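PDB 5NXK: serine-rich secreted cell wall anchored (LPXTG-motif ) protein from Lactobacillus reuteri ATCC 53608, which probably acts as a surface adhesin of a gut bacterium, its right-handed beta-solenoid serving contacts between the microbe and its host. Local coordinates for residues K136-E139 and S144-T147; G157-A162 and N218-I223; L112-T117 and E148-R153; E2-S5 and E9-A12; F283-A286 and A290-I293. One frame throughout, in Å; residues are numbered along the deposited sequence.

Interaction 1: K136-E139 and S144-T147; sequences KSYE and SCGT
A beta hairpin that stands out from the coils of the beta-solenoid pairs Y138 with C145 across its two strands as an antiparallel hydrogen-bonded pair. The axes of 137-139 and 144-146 approach to 4.6 Å with their directions at 163°, and the ladder is closed by both bonds of that pair: Y138 N to C145 O at 3.0 Å, and C145 N to Y138 O at 2.8 Å. The second runs nearly straight on from the carbonyl bond. Past the strand end, T147 N adds a bond to K136 O of 3.0 Å, reaching it from above the carbonyl plane. S137 with G146 and E139 with S144 form the non-hydrogen-bonded pairs.

The tyrosine's chi1 of 55° sets CG between its own N and carbonyl carbon, which folds the ring back across the partner strand. There C145 CB lies over one face, off-centre toward the rim and 4.0 Å from the ring centroid, a CH-pi contact. C145 SG comes in obliquely, 3.5 Å from Y138 CE1, as a sulfur-aromatic contact. T147 CG2 meets the CD2-CE2 side of the same ring at 3.9 Å from Y138 CD2.

Y138 and C145 share the hairpin face that rests on the solenoid: Y138 OH is hydrogen-bonded to N53 OD1, its ring meets Y82, and both residues touch L55 and T84, in the loops that follow strands 51-54 and 79-83.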
loop_
_atom_site.group_PDB
_atom_site.type_symbol
_atom_site.label_atom_id
_atom_site.label_comp_id
_atom_site.label_asym_id
_atom_site.label_seq_id
_atom_site.Cartn_x
_atom_site.Cartn_y
_atom_site.Cartn_z
ATOM N N LYS A 136 6.727 -13.999 -5.306
ATOM C CA LYS A 136 8.171 -14.099 -5.502
ATOM C C LYS A 136 8.510 -14.050 -6.982
ATOM O O LYS A 136 9.635 -13.742 -7.380
ATOM C CB LYS A 136 8.713 -15.393 -4.889
ATOM C CG LYS A 136 8.724 -15.407 -3.377
ATOM C CD LYS A 136 9.465 -16.625 -2.854
ATOM C CE LYS A 136 9.778 -16.478 -1.375
ATOM N NZ LYS A 136 8.576 -16.753 -0.547
ATOM N N SER A 137 7.509 -14.341 -7.795
ATOM C CA SER A 137 7.652 -14.239 -9.228
ATOM C C SER A 137 6.283 -14.211 -9.879
ATOM O O SER A 137 5.281 -14.531 -9.250
ATOM C CB SER A 137 8.485 -15.410 -9.771
ATOM O OG SER A 137 7.795 -16.637 -9.623
ATOM N N TYR A 138 6.240 -13.804 -11.138
ATOM C CA TYR A 138 4.994 -13.850 -11.892
ATOM C C TYR A 138 5.275 -14.182 -13.342
ATOM O O TYR A 138 6.411 -14.120 -13.787
ATOM C CB TYR A 138 4.242 -12.525 -11.807
ATOM C CG TYR A 138 5.031 -11.304 -12.239
ATOM C CD1 TYR A 138 5.145 -10.956 -13.587
ATOM C CD2 TYR A 138 5.627 -10.477 -11.296
ATOM C CE1 TYR A 138 5.853 -9.833 -13.980
ATOM C CE2 TYR A 138 6.335 -9.345 -11.676
ATOM C CZ TYR A 138 6.442 -9.026 -13.015
ATOM O OH TYR A 138 7.145 -7.903 -13.390
ATOM N N GLU A 139 4.244 -14.556 -14.078
ATOM C CA GLU A 139 4.435 -14.861 -15.486
ATOM C C GLU A 139 3.374 -14.143 -16.301
ATOM O O GLU A 139 2.193 -14.172 -15.964
ATOM C CB GLU A 139 4.419 -16.375 -15.740
ATOM C CG GLU A 139 3.790 -16.792 -17.063
ATOM C CD GLU A 139 4.181 -18.202 -17.477
ATOM O OE1 GLU A 139 5.016 -18.816 -16.778
ATOM O OE2 GLU A 139 3.662 -18.692 -18.504
ATOM N N SER A 144 8.514 -15.314 -17.418
ATOM C CA SER A 144 8.573 -15.351 -15.960
ATOM C C SER A 144 9.551 -14.300 -15.423
ATOM O O SER A 144 10.659 -14.143 -15.939
ATOM C CB SER A 144 8.967 -16.742 -15.471
ATOM O OG SER A 144 8.868 -16.831 -14.057
ATOM N N CYS A 145 9.131 -13.580 -14.387
ATOM C CA CYS A 145 9.953 -12.540 -13.780
ATOM C C CYS A 145 10.055 -12.739 -12.277
ATOM O O CYS A 145 9.037 -12.933 -11.605
ATOM C CB CYS A 145 9.376 -11.151 -14.087
ATOM S SG CYS A 145 8.612 -10.990 -15.736
ATOM N N GLY A 146 11.279 -12.721 -11.756
ATOM C CA GLY A 146 11.492 -12.747 -10.319
ATOM C C GLY A 146 11.291 -11.352 -9.747
ATOM O O GLY A 146 11.629 -10.367 -10.395
ATOM N N THR A 147 10.733 -11.256 -8.543
ATOM C CA THR A 147 10.513 -9.957 -7.922
ATOM C C THR A 147 11.569 -9.697 -6.861
ATOM O O THR A 147 12.231 -10.626 -6.389
ATOM C CB THR A 147 9.119 -9.854 -7.252
ATOM O OG1 THR A 147 9.041 -10.800 -6.176
ATOM C CG2 THR A 147 7.983 -10.122 -8.252
#

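Interaction 2: G157-A162 and N218-I223; sequences GDKTTA and NTEYNI
K159 and E220 meet with their side chains crossing at about a right angle, the ammonium end of the lysine lying against the carboxylate. K159 NZ stands 3.0 Å from E220 OE2, which it meets on the syn side but 25° out of the carboxylate plane. A weak second bond of 3.3 Å joins K159 NZ to E220 OE1, so the salt bridge is two-pronged but lopsided. The lysine's methylenes are part of the contact as well, with K159 CD 3.3 Å from E220 OE2.

A bend at chi2 (-67°) turns the lysine chain aside, after which it runs extended to NZ. Y221 is also crossed at about a right angle: K159 CE passes 3.7 Å from Y221 OH, while the glutamate's own CB lies over one face of that ring, near its rim.

The contact links strand 159-160, which pairs antiparallel with 151-152 in an excursion from the regular coils, to the residues around the start of strand 221-226, a strand broken by a corner at N222. That corner is itself pinned, N222 ND2 bonding D187 OD2 and N222 OD1 bonding N249 ND2 in the adjoining coils.

D185 OD1 lies close to E220 OE2, a like-charge approach that the lysine's positive end would probably help to offset. Strand 186-191 runs alongside, where I186 is touched by the side chains of both K159 and Y221.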
loop_
_atom_site.group_PDB
_atom_site.type_symbol
_atom_site.label_atom_id
_atom_site.label_comp_id
_atom_site.label_asym_id
_atom_site.label_seq_id
_atom_site.Cartn_x
_atom_site.Cartn_y
_atom_site.Cartn_z
ATOM N N GLY A 157 14.667 -7.669 13.797
ATOM C CA GLY A 157 15.338 -8.072 12.576
ATOM C C GLY A 157 14.703 -7.421 11.362
ATOM O O GLY A 157 13.655 -6.780 11.478
ATOM N N ASP A 158 15.340 -7.587 10.208
ATOM C CA ASP A 158 14.876 -6.980 8.962
ATOM C C ASP A 158 13.581 -7.617 8.518
ATOM O O ASP A 158 13.433 -8.835 8.597
ATOM C CB ASP A 158 15.915 -7.141 7.846
ATOM C CG ASP A 158 17.155 -6.291 8.056
ATOM O OD1 ASP A 158 17.154 -5.421 8.953
ATOM O OD2 ASP A 158 18.134 -6.492 7.306
ATOM N N LYS A 159 12.648 -6.805 8.035
ATOM C CA LYS A 159 11.390 -7.336 7.525
ATOM C C LYS A 159 11.130 -6.773 6.144
ATOM O O LYS A 159 11.495 -5.642 5.855
ATOM C CB LYS A 159 10.213 -6.992 8.457
ATOM C CG LYS A 159 10.379 -7.418 9.911
ATOM C CD LYS A 159 10.380 -8.934 10.080
ATOM C CE LYS A 159 10.673 -9.308 11.534
ATOM N NZ LYS A 159 10.718 -10.788 11.758
ATOM N N THR A 160 10.485 -7.569 5.296
ATOM C CA THR A 160 10.072 -7.126 3.972
ATOM C C THR A 160 8.584 -6.844 4.011
ATOM O O THR A 160 7.886 -7.318 4.911
ATOM C CB THR A 160 10.353 -8.175 2.902
ATOM O OG1 THR A 160 9.733 -9.414 3.278
ATOM C CG2 THR A 160 11.855 -8.382 2.736
ATOM N N THR A 161 8.092 -6.080 3.044
ATOM C CA THR A 161 6.684 -5.734 3.042
ATOM C C THR A 161 6.114 -5.628 1.639
ATOM O O THR A 161 6.829 -5.293 0.707
ATOM C CB THR A 161 6.445 -4.389 3.792
ATOM O OG1 THR A 161 5.043 -4.117 3.857
ATOM C CG2 THR A 161 7.166 -3.228 3.082
ATOM N N ALA A 162 4.818 -5.906 1.502
ATOM C CA ALA A 162 4.118 -5.768 0.219
ATOM C C ALA A 162 3.788 -4.318 -0.111
ATOM O O ALA A 162 3.747 -3.937 -1.275
ATOM C CB ALA A 162 2.851 -6.589 0.227
ATOM N N ASN A 218 2.005 -17.223 5.536
ATOM C CA ASN A 218 3.158 -16.489 5.021
ATOM C C ASN A 218 3.557 -15.256 5.827
ATOM O O ASN A 218 4.719 -15.064 6.163
ATOM C CB ASN A 218 2.880 -16.054 3.582
ATOM C CG ASN A 218 3.941 -15.106 3.038
ATOM O OD1 ASN A 218 4.918 -15.543 2.423
ATOM N ND2 ASN A 218 3.759 -13.801 3.272
ATOM N N THR A 219 2.579 -14.409 6.107
ATOM C CA THR A 219 2.834 -13.075 6.639
ATOM C C THR A 219 3.069 -13.082 8.147
ATOM O O THR A 219 2.384 -13.790 8.878
ATOM C CB THR A 219 1.658 -12.169 6.282
ATOM O OG1 THR A 219 1.605 -12.022 4.857
ATOM C CG2 THR A 219 1.786 -10.807 6.921
ATOM N N GLU A 220 4.046 -12.309 8.615
ATOM C CA GLU A 220 4.253 -12.172 10.059
ATOM C C GLU A 220 3.311 -11.135 10.675
ATOM O O GLU A 220 2.681 -11.412 11.686
ATOM C CB GLU A 220 5.708 -11.814 10.360
ATOM C CG GLU A 220 6.686 -12.893 9.924
ATOM C CD GLU A 220 8.107 -12.611 10.364
ATOM O OE1 GLU A 220 8.560 -13.243 11.340
ATOM O OE2 GLU A 220 8.768 -11.754 9.743
ATOM N N TYR A 221 3.215 -9.949 10.072
ATOM C CA TYR A 221 2.262 -8.931 10.535
ATOM C C TYR A 221 1.409 -8.464 9.365
ATOM O O TYR A 221 1.948 -8.133 8.316
ATOM C CB TYR A 221 2.948 -7.694 11.120
ATOM C CG TYR A 221 4.254 -7.898 11.822
ATOM C CD1 TYR A 221 4.394 -8.834 12.832
ATOM C CD2 TYR A 221 5.360 -7.127 11.480
ATOM C CE1 TYR A 221 5.601 -9.006 13.479
ATOM C CE2 TYR A 221 6.567 -7.293 12.116
ATOM C CZ TYR A 221 6.688 -8.235 13.113
ATOM O OH TYR A 221 7.897 -8.398 13.754
ATOM N N ASN A 222 0.088 -8.419 9.528
ATOM C CA ASN A 222 -0.749 -7.878 8.457
ATOM C C ASN A 222 -0.518 -6.369 8.291
ATOM O O ASN A 222 -0.310 -5.870 7.188
ATOM C CB ASN A 222 -2.230 -8.144 8.723
ATOM C CG ASN A 222 -2.565 -9.628 8.740
ATOM O OD1 ASN A 222 -2.999 -10.149 9.758
ATOM N ND2 ASN A 222 -2.358 -10.310 7.612
ATOM N N ILE A 223 -0.587 -5.648 9.401
ATOM C CA ILE A 223 -0.449 -4.199 9.384
ATOM C C ILE A 223 0.569 -3.765 10.429
ATOM O O ILE A 223 0.446 -4.082 11.605
ATOM C CB ILE A 223 -1.789 -3.484 9.651
ATOM C CG1 ILE A 223 -2.851 -3.899 8.626
ATOM C CG2 ILE A 223 -1.606 -1.961 9.627
ATOM C CD1 ILE A 223 -4.245 -3.308 8.935
#

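Interaction 3: L112-T117 and E148-R153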
loop_
_atom_site.group_PDB
_atom_site.type_symbol
_atom_site.label_atom_id
_atom_site.label_comp_id
_atom_site.label_asym_id
_atom_site.label_seq_id
_atom_site.Cartn_x
_atom_site.Cartn_y
_atom_site.Cartn_z
ATOM N N LEU A 112 4.708 -3.823 -3.850
ATOM C CA LEU A 112 3.852 -3.316 -4.936
ATOM C C LEU A 112 3.790 -1.795 -5.014
ATOM O O LEU A 112 3.592 -1.226 -6.098
ATOM C CB LEU A 112 2.424 -3.859 -4.830
ATOM C CG LEU A 112 2.127 -5.357 -5.018
ATOM C CD1 LEU A 112 2.923 -6.250 -4.088
ATOM C CD2 LEU A 112 0.640 -5.587 -4.820
ATOM N N VAL A 113 3.920 -1.140 -3.869
ATOM C CA VAL A 113 3.920 0.329 -3.798
ATOM C C VAL A 113 4.911 0.740 -2.730
ATOM O O VAL A 113 4.952 0.133 -1.657
ATOM C CB VAL A 113 2.528 0.924 -3.451
ATOM C CG1 VAL A 113 2.596 2.460 -3.403
ATOM C CG2 VAL A 113 1.488 0.475 -4.458
ATOM N N TRP A 114 5.717 1.759 -3.018
ATOM C CA TRP A 114 6.731 2.174 -2.053
ATOM C C TRP A 114 6.703 3.702 -1.955
ATOM O O TRP A 114 6.254 4.357 -2.875
ATOM C CB TRP A 114 8.113 1.652 -2.474
ATOM C CG TRP A 114 9.246 1.920 -1.527
ATOM C CD1 TRP A 114 9.723 1.081 -0.553
ATOM C CD2 TRP A 114 10.063 3.096 -1.474
ATOM N NE1 TRP A 114 10.773 1.676 0.119
ATOM C CE2 TRP A 114 11.008 2.908 -0.440
ATOM C CE3 TRP A 114 10.084 4.293 -2.195
ATOM C CZ2 TRP A 114 11.957 3.877 -0.111
ATOM C CZ3 TRP A 114 11.034 5.248 -1.874
ATOM C CH2 TRP A 114 11.955 5.035 -0.843
ATOM N N SER A 115 7.171 4.259 -0.847
ATOM C CA SER A 115 7.142 5.709 -0.665
ATOM C C SER A 115 8.283 6.194 0.200
ATOM O O SER A 115 8.845 5.431 0.993
ATOM C CB SER A 115 5.803 6.130 -0.042
ATOM O OG SER A 115 5.731 5.694 1.307
ATOM N N LYS A 116 8.631 7.466 0.033
ATOM C CA LYS A 116 9.508 8.159 0.964
ATOM C C LYS A 116 8.765 8.351 2.282
ATOM O O LYS A 116 7.589 8.716 2.286
ATOM C CB LYS A 116 9.926 9.526 0.411
ATOM C CG LYS A 116 11.146 9.532 -0.502
ATOM C CD LYS A 116 11.303 10.922 -1.134
ATOM C CE LYS A 116 12.504 11.005 -2.066
ATOM N NZ LYS A 116 13.645 10.177 -1.614
ATOM N N THR A 117 9.437 8.094 3.398
ATOM C CA THR A 117 8.781 8.145 4.690
ATOM C C THR A 117 9.174 9.400 5.482
ATOM O O THR A 117 8.708 9.602 6.604
ATOM C CB THR A 117 9.111 6.890 5.497
ATOM O OG1 THR A 117 10.539 6.762 5.606
ATOM C CG2 THR A 117 8.554 5.664 4.780
ATOM N N GLU A 148 11.734 -8.431 -6.492
ATOM C CA GLU A 148 12.502 -8.097 -5.302
ATOM C C GLU A 148 11.570 -7.418 -4.310
ATOM O O GLU A 148 10.569 -6.805 -4.690
ATOM C CB GLU A 148 13.686 -7.177 -5.618
ATOM C CG GLU A 148 14.713 -7.740 -6.580
ATOM C CD GLU A 148 15.737 -6.691 -6.991
ATOM O OE1 GLU A 148 16.714 -6.485 -6.236
ATOM O OE2 GLU A 148 15.557 -6.060 -8.058
ATOM N N ALA A 149 11.923 -7.483 -3.039
ATOM C CA ALA A 149 11.060 -6.918 -2.020
ATOM C C ALA A 149 11.864 -5.924 -1.221
ATOM O O ALA A 149 13.040 -6.172 -0.927
ATOM C CB ALA A 149 10.502 -8.005 -1.120
ATOM N N PHE A 150 11.240 -4.797 -0.882
ATOM C CA PHE A 150 11.877 -3.826 -0.010
ATOM C C PHE A 150 11.997 -4.380 1.398
ATOM O O PHE A 150 11.052 -4.950 1.932
ATOM C CB PHE A 150 11.098 -2.509 0.017
ATOM C CG PHE A 150 11.661 -1.510 0.981
ATOM C CD1 PHE A 150 12.855 -0.868 0.706
ATOM C CD2 PHE A 150 11.012 -1.234 2.180
ATOM C CE1 PHE A 150 13.392 0.045 1.605
ATOM C CE2 PHE A 150 11.537 -0.316 3.080
ATOM C CZ PHE A 150 12.733 0.322 2.792
ATOM N N SER A 151 13.174 -4.210 1.984
ATOM C CA SER A 151 13.465 -4.682 3.330
ATOM C C SER A 151 13.912 -3.520 4.213
ATOM O O SER A 151 14.598 -2.607 3.747
ATOM C CB SER A 151 14.547 -5.764 3.291
ATOM O OG SER A 151 14.846 -6.200 4.605
ATOM N N HIS A 152 13.541 -3.556 5.486
ATOM C CA HIS A 152 13.889 -2.472 6.392
ATOM C C HIS A 152 14.065 -3.011 7.807
ATOM O O HIS A 152 13.415 -3.990 8.195
ATOM C CB HIS A 152 12.824 -1.370 6.316
ATOM C CG HIS A 152 13.161 -0.140 7.100
ATOM N ND1 HIS A 152 14.128 0.758 6.700
ATOM C CD2 HIS A 152 12.608 0.380 8.221
ATOM C CE1 HIS A 152 14.186 1.754 7.567
ATOM N NE2 HIS A 152 13.270 1.551 8.497
ATOM N N ARG A 153 14.960 -2.393 8.569
ATOM C CA ARG A 153 15.267 -2.880 9.910
ATOM C C ARG A 153 14.108 -2.680 10.891
ATOM O O ARG A 153 13.337 -1.732 10.765
ATOM C CB ARG A 153 16.518 -2.182 10.453
ATOM C CG ARG A 153 17.166 -2.907 11.628
ATOM C CD ARG A 153 18.087 -1.990 12.433
ATOM N NE ARG A 153 18.458 -2.610 13.703
ATOM C CZ ARG A 153 17.732 -2.549 14.816
ATOM N NH1 ARG A 153 16.598 -1.855 14.848
ATOM N NH2 ARG A 153 18.159 -3.158 15.913
#
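The backbones of 112-117 and 148-153 stay well apart, the nearest alpha carbons, W114 CA and F150 CA, being 8.2 Å from each other. No hydrogen bond joins the two segments; the space is spanned by two aromatic side chains whose CB atoms both point toward the opposite segment. W114 sits on strand 113-115 of a parallel solenoid sheet, and F150 comes a few residues after hairpin 137-146.

Both rings leave their backbones in the same sense, with CG opposite the main-chain nitrogen (chi1 -176° in W114 and 176° in F150). They meet as a T-shaped, edge-to-face pair. The edge of the indole's five-membered ring is directed at the phenyl face, the centroids of these two rings lying 4.3 Å apart with planes at 71°. W114 NE1 stands over the centre of the F150 ring, 3.2 Å above its plane, and approaches F150 CD1 to 3.3 Å. Beside it W114 CD1 comes within 3.6 Å of F150 CG.

Y164 of strand 163-164 extends the cluster, stacking on W114 and also meeting F150, while Y87 makes a further edge-to-face contact with W114. F150 is held at its main chain by a bond from its N to T111 OG1.

With the indole nitrogen centred above the phenyl ring and its N-H directed at that face, the geometry is consistent with an N-H...pi attraction, which probably adds to the dispersion between the rings.

Interaction 4: E2-S5 and E9-A12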
loop_
_atom_site.group_PDB
_atom_site.type_symbol
_atom_site.label_atom_id
_atom_site.label_comp_id
_atom_site.label_asym_id
_atom_site.label_seq_id
_atom_site.Cartn_x
_atom_site.Cartn_y
_atom_site.Cartn_z
ATOM N N GLU A 2 -6.313 11.102 -24.417
ATOM C CA GLU A 2 -4.970 10.649 -24.850
ATOM C C GLU A 2 -4.821 9.133 -24.764
ATOM O O GLU A 2 -4.848 8.553 -23.679
ATOM C CB GLU A 2 -3.854 11.299 -24.031
ATOM C CG GLU A 2 -2.453 10.950 -24.502
ATOM C CD GLU A 2 -1.966 11.857 -25.631
ATOM O OE1 GLU A 2 -2.309 13.063 -25.631
ATOM O OE2 GLU A 2 -1.224 11.367 -26.511
ATOM N N GLU A 3 -4.596 8.512 -25.918
ATOM C CA GLU A 3 -4.463 7.063 -26.025
ATOM C C GLU A 3 -3.013 6.588 -26.208
ATOM O O GLU A 3 -2.259 7.175 -26.987
ATOM C CB GLU A 3 -5.353 6.589 -27.167
ATOM C CG GLU A 3 -6.780 7.131 -27.013
ATOM C CD GLU A 3 -7.774 6.562 -28.016
ATOM O OE1 GLU A 3 -7.349 5.898 -28.987
ATOM O OE2 GLU A 3 -8.991 6.798 -27.832
ATOM N N VAL A 4 -2.609 5.546 -25.482
ATOM C CA VAL A 4 -1.220 5.075 -25.551
ATOM C C VAL A 4 -1.166 3.562 -25.762
ATOM O O VAL A 4 -2.005 2.818 -25.237
ATOM C CB VAL A 4 -0.395 5.458 -24.274
ATOM C CG1 VAL A 4 -0.268 6.981 -24.106
ATOM C CG2 VAL A 4 -0.979 4.809 -23.023
ATOM N N SER A 5 -0.168 3.106 -26.519
ATOM C CA SER A 5 -0.085 1.698 -26.871
ATOM C C SER A 5 1.272 1.062 -26.587
ATOM O O SER A 5 1.453 -0.138 -26.823
ATOM C CB SER A 5 -0.412 1.519 -28.356
ATOM O OG SER A 5 -1.758 1.872 -28.613
ATOM N N GLU A 9 5.024 5.890 -25.802
ATOM C CA GLU A 9 3.820 6.724 -25.759
ATOM C C GLU A 9 3.354 6.953 -24.314
ATOM O O GLU A 9 2.937 8.063 -23.950
ATOM C CB GLU A 9 2.694 6.091 -26.586
ATOM C CG GLU A 9 2.959 6.081 -28.097
ATOM C CD GLU A 9 1.933 5.282 -28.907
ATOM O OE1 GLU A 9 1.020 4.668 -28.320
ATOM O OE2 GLU A 9 2.042 5.279 -30.154
ATOM N N LEU A 10 3.438 5.918 -23.483
ATOM C CA LEU A 10 3.038 6.078 -22.085
ATOM C C LEU A 10 3.961 7.074 -21.385
ATOM O O LEU A 10 3.511 7.942 -20.636
ATOM C CB LEU A 10 3.047 4.740 -21.346
ATOM C CG LEU A 10 2.576 4.808 -19.887
ATOM C CD1 LEU A 10 1.154 5.384 -19.800
ATOM C CD2 LEU A 10 2.642 3.428 -19.238
ATOM N N LYS A 11 5.259 6.922 -21.626
ATOM C CA LYS A 11 6.266 7.806 -21.068
ATOM C C LYS A 11 6.011 9.240 -21.492
ATOM O O LYS A 11 6.043 10.157 -20.663
ATOM C CB LYS A 11 7.666 7.369 -21.498
ATOM C CG LYS A 11 8.757 8.324 -21.044
ATOM C CD LYS A 11 10.143 7.858 -21.477
ATOM C CE LYS A 11 11.198 8.901 -21.124
ATOM N NZ LYS A 11 12.553 8.529 -21.615
ATOM N N ALA A 12 5.754 9.433 -22.782
ATOM C CA ALA A 12 5.513 10.775 -23.297
ATOM C C ALA A 12 4.278 11.392 -22.640
ATOM O O ALA A 12 4.316 12.538 -22.207
ATOM C CB ALA A 12 5.356 10.743 -24.824
#
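E9 reaches S5 through an extended side chain: chi1 of -68° places CG opposite the carbonyl carbon, and an extended chain beyond CG carries the carboxylate straight on to the end of strand 3-4. In V4 a chi1 of -63° sets CG1 beside the backbone nitrogen and turns it to the helix backbone.

The result is a bond from S5 N to E9 OE1 of 2.7 Å, with an N-H...O angle of 141°, the donor approaching nearly in line with the carboxylate C-O bond. E9 OE1 also lies 3.5 Å from S5 CB. Next to this polar link V4 CG1 packs 3.4 Å from E9 O, and V4 CB and E9 CB are 3.9 Å apart. The other valine methyl, CG2, meets L10 CD1 at 3.9 Å, the two side chains crossing at a slant. V4 and L10 are both buried and share I22 and I28 as further neighbours, so the apolar side of the helix faces the interior of the solenoid.

At the start of the helix, N6 OD1 accepts a bond from E9 N. Strand 3-4, helix 7-14 and strand 21-24 form a beta-alpha-beta unit, and a short helix laid over the terminal coil is consistent with the helical N-terminal cap of pectate-lyase-type beta-solenoids.

Interaction 5: F283-A286 and A290-I293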
loop_
_atom_site.group_PDB
_atom_site.type_symbol
_atom_site.label_atom_id
_atom_site.label_comp_id
_atom_site.label_asym_id
_atom_site.label_seq_id
_atom_site.Cartn_x
_atom_site.Cartn_y
_atom_site.Cartn_z
ATOM N N PHE A 283 -3.948 -7.594 18.217
ATOM C CA PHE A 283 -3.539 -6.185 18.259
ATOM C C PHE A 283 -2.340 -6.125 19.206
ATOM O O PHE A 283 -2.482 -6.321 20.413
ATOM C CB PHE A 283 -4.671 -5.263 18.757
ATOM C CG PHE A 283 -5.880 -5.202 17.846
ATOM C CD1 PHE A 283 -5.742 -5.142 16.467
ATOM C CD2 PHE A 283 -7.163 -5.174 18.385
ATOM C CE1 PHE A 283 -6.863 -5.063 15.649
ATOM C CE2 PHE A 283 -8.284 -5.092 17.569
ATOM C CZ PHE A 283 -8.140 -5.039 16.208
ATOM N N ARG A 284 -1.157 -5.899 18.654
ATOM C CA ARG A 284 0.063 -5.922 19.450
ATOM C C ARG A 284 0.562 -4.508 19.629
ATOM O O ARG A 284 1.010 -3.884 18.664
ATOM C CB ARG A 284 1.148 -6.762 18.776
ATOM C CG ARG A 284 2.503 -6.774 19.497
ATOM C CD ARG A 284 2.432 -7.415 20.881
ATOM N NE ARG A 284 3.739 -7.412 21.546
ATOM C CZ ARG A 284 3.937 -7.264 22.854
ATOM N NH1 ARG A 284 2.907 -7.128 23.687
ATOM N NH2 ARG A 284 5.174 -7.277 23.336
ATOM N N VAL A 285 0.466 -3.992 20.846
ATOM C CA VAL A 285 0.929 -2.636 21.116
ATOM C C VAL A 285 1.873 -2.650 22.311
ATOM O O VAL A 285 1.519 -3.153 23.370
ATOM C CB VAL A 285 -0.235 -1.669 21.378
ATOM C CG1 VAL A 285 0.300 -0.253 21.573
ATOM C CG2 VAL A 285 -1.232 -1.703 20.214
ATOM N N ALA A 286 3.080 -2.120 22.145
ATOM C CA ALA A 286 4.049 -2.165 23.238
ATOM C C ALA A 286 5.009 -0.988 23.129
ATOM O O ALA A 286 5.136 -0.383 22.064
ATOM C CB ALA A 286 4.817 -3.499 23.225
ATOM N N ALA A 290 0.698 5.683 23.571
ATOM C CA ALA A 290 -0.577 5.871 24.268
ATOM C C ALA A 290 -1.635 5.315 23.347
ATOM O O ALA A 290 -1.865 5.862 22.267
ATOM C CB ALA A 290 -0.847 7.350 24.592
ATOM N N ASN A 291 -2.258 4.214 23.758
ATOM C CA ASN A 291 -3.117 3.470 22.854
ATOM C C ASN A 291 -4.550 3.375 23.346
ATOM O O ASN A 291 -4.807 3.322 24.544
ATOM C CB ASN A 291 -2.563 2.062 22.643
ATOM C CG ASN A 291 -3.109 1.409 21.380
ATOM O OD1 ASN A 291 -2.794 1.832 20.277
ATOM N ND2 ASN A 291 -3.921 0.371 21.541
ATOM N N ARG A 292 -5.482 3.352 22.406
ATOM C CA ARG A 292 -6.868 3.130 22.759
ATOM C C ARG A 292 -7.525 2.307 21.669
ATOM O O ARG A 292 -7.381 2.605 20.477
ATOM C CB ARG A 292 -7.613 4.445 22.967
ATOM C CG ARG A 292 -9.103 4.255 23.200
ATOM C CD ARG A 292 -9.807 5.583 23.478
ATOM N NE ARG A 292 -11.258 5.416 23.545
ATOM C CZ ARG A 292 -12.059 6.032 24.409
ATOM N NH1 ARG A 292 -11.567 6.898 25.283
ATOM N NH2 ARG A 292 -13.368 5.816 24.366
ATOM N N ILE A 293 -8.233 1.259 22.081
ATOM C CA ILE A 293 -8.958 0.416 21.137
ATOM C C ILE A 293 -10.444 0.447 21.503
ATOM O O ILE A 293 -10.824 0.113 22.628
ATOM C CB ILE A 293 -8.446 -1.041 21.142
ATOM C CG1 ILE A 293 -6.930 -1.084 20.955
ATOM C CG2 ILE A 293 -9.125 -1.842 20.035
ATOM C CD1 ILE A 293 -6.337 -2.480 21.121
#
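V285 lays both its methyls against the side-chain amide group of N291, a chi1 of -177° (CG1 opposite the backbone nitrogen) bringing V285 CG1 and V285 CG2 equally near N291 CG, each at 3.8 Å. The asparagine's CB joins the contact, 3.8 Å from V285 CG1. This is van der Waals contact alone.

Two residues earlier in one strand and two later in the other, F283 meets I293. The isoleucine's CD1 is 3.9 Å from F283 CD2 and 4.0 Å from F283 CB, and it approaches the ring obliquely.

The backbones are far apart, V285 CA and N291 CA being 7.5 Å from one another, and no hydrogen bond crosses. The two pairs are therefore side chains meeting between the facing strands of the last coil, each CB pointing toward the other strand.

Each strand is bonded laterally to the coil before it: R284 pairs with V250 and I252 of strand 248-252, and A290 with T261 and G263 of strand 261-267. I252 lies against V285 and N291, and I265 against F283 and I293. Strands 283-285 and 289-295 are the last members of their parallel sheets, at the C-terminal end of the solenoid.

How the interactions relate
From the N terminus, interaction 4 closes first, a short loop tying strand 3-4 to helix 7-14. Interaction 3 then spans a long loop from strand 113-115 to 148-153, and the hairpin of interaction 1 forms wholly within that loop; the two adjoin at T147 and E148. Interaction 2 opens after interaction 3 closes, yet they touch: K159 N probably bonds H152 O, and A162 O probably bonds L112 N. Interaction 2 reaches 56 residues ahead, to the 218-223 corner. Interaction 5 closes a short loop at the far end, its centre about 47 Å from that of interaction 4. No contacts cross along the chain.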